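PDB 3OOQ: amidohydrolase from Thermotoga maritima, which probably hydrolyses amide bonds as a metal-dependent amidohydrolase, perhaps with allantoinase activity. Local coordinates for residues F[354-366]-F[373-385]. Numbering follows the deposited sequence.
Sequences EPGKDADLVVWSG and SVVERVYIDGVEV
Leu361 and Tyr379 form a hydrogen-bonded antiparallel pair, each backbone N giving its hydrogen to the other's O at 2.9 Å, and Val363 N extends the ladder to Arg377 O. Val363 O then accepts twice, from Glu376 N at 2.7 Å and weakly from Arg377 N: a classic beta bulge, with two residues of one strand facing one of the other. Beyond it Ser365 OG, rather than the residue's carbonyl O, accepts the hydrogen of Val374 N at 2.8 Å, placed there by a chi1 of 74°, while Ser365 N binds Val374 O.

At the other end Asp360 OD1 accepts from Asp381 N at 2.7 Å, nearly straight at 172°, and Ala359 O receives Gly382 N. Both amides belong to the type I' turn 380-383; Gly382 suits its positive phi, which Asp381 also adopts. The carboxylates of Asp358, Asp360 and Asp381 crowd here, yet Lys133 bridges all three, probably offsetting their repulsion; Arg135 also pairs with Asp381, and Arg349 with Asp358.

On the face of Val362, Trp364, Val375 and Val378, beta-branched valine suits the extended strand: Val375 CG2 sits over Trp364's six-membered ring, 3.6 Å from its centroid, a CH-pi contact, while CG1 meets Val362 CG1. On the face of Leu361, Val363, Arg377 and Tyr379, Arg377 NH1 donates to Tyr379 OH in the guanidinium plane.

Late in this amidohydrolase-family (TIM-barrel clan) chain, the hairpin continues a sheet: strand 361-364 pairs with strand 54-64, strand 375-380 with strand 383-387, and helix 103-108 packs Leu108 against Val378 and Ile380.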
loop_
_atom_site.group_PDB
_atom_site.type_symbol
_atom_site.label_atom_id
_atom_site.label_comp_id
_atom_site.label_asym_id
_atom_site.label_seq_id
_atom_site.Cartn_x
_atom_site.Cartn_y
_atom_site.Cartn_z
ATOM N N GLU F 354 6.091 18.634 57.417
ATOM C CA GLU F 354 5.305 19.404 58.356
ATOM C C GLU F 354 4.356 18.475 59.094
ATOM O O GLU F 354 3.848 17.517 58.495
ATOM C CB GLU F 354 4.476 20.457 57.611
ATOM C CG GLU F 354 5.286 21.585 56.992
ATOM C CD GLU F 354 4.466 22.435 56.025
ATOM O OE1 GLU F 354 3.219 22.330 56.041
ATOM O OE2 GLU F 354 5.073 23.204 55.242
ATOM N N PRO F 355 4.073 18.776 60.370
ATOM C CA PRO F 355 3.035 18.039 61.084
ATOM C C PRO F 355 1.734 17.969 60.302
ATOM O O PRO F 355 1.285 18.964 59.720
ATOM C CB PRO F 355 2.851 18.857 62.370
ATOM C CG PRO F 355 4.215 19.460 62.585
ATOM C CD PRO F 355 4.646 19.852 61.205
ATOM N N GLY F 356 1.136 16.790 60.274
ATOM C CA GLY F 356 -0.112 16.613 59.586
ATOM C C GLY F 356 0.040 16.083 58.173
ATOM O O GLY F 356 -0.921 15.552 57.621
ATOM N N LYS F 357 1.223 16.227 57.573
ATOM C CA LYS F 357 1.451 15.710 56.200
ATOM C C LYS F 357 1.678 14.191 56.232
ATOM O O LYS F 357 2.041 13.631 57.275
ATOM C CB LYS F 357 2.653 16.387 55.517
ATOM C CG LYS F 357 2.614 17.921 55.256
ATOM C CD LYS F 357 1.302 18.613 55.598
ATOM C CE LYS F 357 1.215 19.965 54.927
ATOM N NZ LYS F 357 0.725 21.026 55.878
ATOM N N ASP F 358 1.456 13.534 55.098
ATOM C CA ASP F 358 1.824 12.131 54.915
ATOM C C ASP F 358 3.322 11.901 55.195
ATOM O O ASP F 358 4.167 12.694 54.776
ATOM C CB ASP F 358 1.506 11.671 53.481
ATOM C CG ASP F 358 -0.002 11.660 53.160
ATOM O OD1 ASP F 358 -0.834 11.973 54.039
ATOM O OD2 ASP F 358 -0.357 11.314 52.003
ATOM N N ALA F 359 3.642 10.794 55.873
ATOM C CA ALA F 359 5.025 10.490 56.243
ATOM C C ALA F 359 5.747 9.798 55.089
ATOM O O ALA F 359 6.091 8.601 55.143
ATOM C CB ALA F 359 5.074 9.667 57.501
ATOM N N ASP F 360 5.941 10.572 54.028
ATOM C CA ASP F 360 6.707 10.126 52.874
ATOM C C ASP F 360 8.065 10.759 53.053
ATOM O O ASP F 360 8.226 11.974 52.859
ATOM C CB ASP F 360 6.034 10.582 51.580
ATOM C CG ASP F 360 4.605 10.067 51.450
ATOM O OD1 ASP F 360 4.176 9.212 52.271
ATOM O OD2 ASP F 360 3.906 10.526 50.512
ATOM N N LEU F 361 9.015 9.938 53.490
ATOM C CA LEU F 361 10.309 10.424 53.969
ATOM C C LEU F 361 11.454 9.632 53.363
ATOM O O LEU F 361 11.366 8.410 53.185
ATOM C CB LEU F 361 10.372 10.354 55.512
ATOM C CG LEU F 361 9.313 11.186 56.262
ATOM C CD1 LEU F 361 9.231 10.830 57.746
ATOM C CD2 LEU F 361 9.549 12.684 56.080
ATOM N N VAL F 362 12.535 10.328 53.041
ATOM C CA VAL F 362 13.686 9.649 52.456
ATOM C C VAL F 362 14.917 9.946 53.286
ATOM O O VAL F 362 15.211 11.112 53.555
ATOM C CB VAL F 362 13.929 10.114 50.992
ATOM C CG1 VAL F 362 15.104 9.355 50.382
ATOM C CG2 VAL F 362 12.663 9.912 50.148
ATOM N N VAL F 363 15.615 8.884 53.695
ATOM C CA VAL F 363 16.897 8.988 54.387
ATOM C C VAL F 363 18.002 8.957 53.349
ATOM O O VAL F 363 18.198 7.952 52.672
ATOM C CB VAL F 363 17.129 7.834 55.429
ATOM C CG1 VAL F 363 18.489 7.990 56.108
ATOM C CG2 VAL F 363 16.003 7.778 56.472
ATOM N N TRP F 364 18.706 10.077 53.228
ATOM C CA TRP F 364 19.836 10.218 52.332
ATOM C C TRP F 364 21.130 10.167 53.153
ATOM O O TRP F 364 21.176 10.642 54.308
ATOM C CB TRP F 364 19.789 11.566 51.634
ATOM C CG TRP F 364 18.792 11.678 50.534
ATOM C CD1 TRP F 364 17.471 12.010 50.661
ATOM C CD2 TRP F 364 19.020 11.469 49.130
ATOM N NE1 TRP F 364 16.858 12.008 49.428
ATOM C CE2 TRP F 364 17.783 11.691 48.470
ATOM C CE3 TRP F 364 20.141 11.105 48.367
ATOM C CZ2 TRP F 364 17.633 11.567 47.084
ATOM C CZ3 TRP F 364 19.994 10.991 46.971
ATOM C CH2 TRP F 364 18.748 11.221 46.355
ATOM N N SER F 365 22.174 9.627 52.530
ATOM C CA SER F 365 23.488 9.491 53.142
ATOM C C SER F 365 24.175 10.856 53.244
ATOM O O SER F 365 25.068 11.045 54.060
ATOM C CB SER F 365 24.359 8.513 52.319
ATOM O OG SER F 365 24.804 9.117 51.106
ATOM N N GLY F 366 23.748 11.782 52.390
ATOM C CA GLY F 366 24.310 13.129 52.302
ATOM C C GLY F 366 23.319 13.960 51.515
ATOM O O GLY F 366 22.209 13.491 51.218
ATOM N N SER F 373 26.007 11.240 47.260
ATOM C CA SER F 373 24.968 10.822 48.208
ATOM C C SER F 373 24.085 9.709 47.659
ATOM O O SER F 373 23.855 9.641 46.450
ATOM C CB SER F 373 24.099 12.008 48.630
ATOM O OG SER F 373 24.896 13.120 48.987
ATOM N N VAL F 374 23.598 8.851 48.559
ATOM C CA VAL F 374 22.729 7.737 48.180
ATOM C C VAL F 374 21.514 7.654 49.091
ATOM O O VAL F 374 21.567 8.065 50.249
ATOM C CB VAL F 374 23.470 6.354 48.190
ATOM C CG1 VAL F 374 24.733 6.389 47.300
ATOM C CG2 VAL F 374 23.806 5.921 49.599
ATOM N N VAL F 375 20.434 7.105 48.559
ATOM C CA VAL F 375 19.242 6.843 49.337
ATOM C C VAL F 375 19.434 5.589 50.184
ATOM O O VAL F 375 19.680 4.515 49.659
ATOM C CB VAL F 375 18.010 6.674 48.430
ATOM C CG1 VAL F 375 16.808 6.146 49.225
ATOM C CG2 VAL F 375 17.680 7.987 47.753
ATOM N N GLU F 376 19.314 5.740 51.503
ATOM C CA GLU F 376 19.434 4.591 52.390
ATOM C C GLU F 376 18.099 3.924 52.671
ATOM O O GLU F 376 18.037 2.709 52.798
ATOM C CB GLU F 376 20.155 4.985 53.680
ATOM C CG GLU F 376 21.573 5.517 53.384
ATOM C CD GLU F 376 22.424 5.730 54.617
ATOM O OE1 GLU F 376 21.889 5.592 55.743
ATOM O OE2 GLU F 376 23.628 6.047 54.444
ATOM N N ARG F 377 17.038 4.716 52.777
ATOM C CA ARG F 377 15.707 4.195 53.107
ATOM C C ARG F 377 14.642 5.123 52.601
ATOM O O ARG F 377 14.873 6.324 52.519
ATOM C CB ARG F 377 15.508 4.086 54.623
ATOM C CG ARG F 377 16.258 2.965 55.298
ATOM C CD ARG F 377 15.751 2.822 56.701
ATOM N NE ARG F 377 16.628 2.013 57.548
ATOM C CZ ARG F 377 16.386 1.759 58.828
ATOM N NH1 ARG F 377 15.301 2.252 59.409
ATOM N NH2 ARG F 377 17.235 1.009 59.526
ATOM N N VAL F 378 13.467 4.570 52.310
ATOM C CA VAL F 378 12.305 5.366 51.904
ATOM C C VAL F 378 11.085 4.834 52.632
ATOM O O VAL F 378 10.859 3.617 52.668
ATOM C CB VAL F 378 12.031 5.312 50.368
ATOM C CG1 VAL F 378 10.821 6.222 49.983
ATOM C CG2 VAL F 378 13.270 5.722 49.578
ATOM N N TYR F 379 10.324 5.755 53.219
ATOM C CA TYR F 379 9.056 5.449 53.842
ATOM C C TYR F 379 8.004 6.177 53.042
ATOM O O TYR F 379 8.254 7.278 52.549
ATOM C CB TYR F 379 9.026 5.952 55.291
ATOM C CG TYR F 379 10.046 5.287 56.207
ATOM C CD1 TYR F 379 11.385 5.698 56.211
ATOM C CD2 TYR F 379 9.672 4.259 57.073
ATOM C CE1 TYR F 379 12.327 5.097 57.048
ATOM C CE2 TYR F 379 10.614 3.646 57.927
ATOM C CZ TYR F 379 11.931 4.081 57.903
ATOM O OH TYR F 379 12.860 3.509 58.728
ATOM N N ILE F 380 6.845 5.547 52.898
ATOM C CA ILE F 380 5.670 6.157 52.273
ATOM C C ILE F 380 4.513 5.841 53.214
ATOM O O ILE F 380 4.336 4.686 53.602
ATOM C CB ILE F 380 5.405 5.575 50.857
ATOM C CG1 ILE F 380 6.501 6.046 49.886
ATOM C CG2 ILE F 380 4.007 5.976 50.350
ATOM C CD1 ILE F 380 6.369 5.546 48.442
ATOM N N ASP F 381 3.750 6.853 53.614
ATOM C CA ASP F 381 2.731 6.669 54.670
ATOM C C ASP F 381 3.319 5.970 55.908
ATOM O O ASP F 381 2.669 5.125 56.534
ATOM C CB ASP F 381 1.528 5.876 54.136
ATOM C CG ASP F 381 0.875 6.540 52.950
ATOM O OD1 ASP F 381 0.826 7.794 52.885
ATOM O OD2 ASP F 381 0.387 5.808 52.076
ATOM N N GLY F 382 4.555 6.327 56.239
ATOM C CA GLY F 382 5.221 5.838 57.437
ATOM C C GLY F 382 5.629 4.374 57.386
ATOM O O GLY F 382 5.981 3.800 58.412
ATOM N N VAL F 383 5.582 3.785 56.191
ATOM C CA VAL F 383 5.926 2.382 55.968
ATOM C C VAL F 383 7.168 2.332 55.086
ATOM O O VAL F 383 7.225 2.982 54.029
ATOM C CB VAL F 383 4.749 1.599 55.306
ATOM C CG1 VAL F 383 5.156 0.157 54.969
ATOM C CG2 VAL F 383 3.508 1.609 56.205
ATOM N N GLU F 384 8.174 1.587 55.532
ATOM C CA GLU F 384 9.395 1.404 54.742
ATOM C C GLU F 384 9.062 0.638 53.454
ATOM O O GLU F 384 8.449 -0.429 53.509
ATOM C CB GLU F 384 10.471 0.672 55.554
ATOM C CG GLU F 384 11.857 0.726 54.925
ATOM C CD GLU F 384 12.887 -0.089 55.681
ATOM O OE1 GLU F 384 12.718 -0.339 56.889
ATOM O OE2 GLU F 384 13.888 -0.483 55.057
ATOM N N VAL F 385 9.422 1.219 52.311
ATOM C CA VAL F 385 9.193 0.601 50.989
ATOM C C VAL F 385 10.504 0.399 50.225
ATOM O O VAL F 385 10.522 -0.201 49.143
ATOM C CB VAL F 385 8.171 1.402 50.107
ATOM C CG1 VAL F 385 6.757 1.304 50.685
ATOM C CG2 VAL F 385 8.598 2.871 49.947
#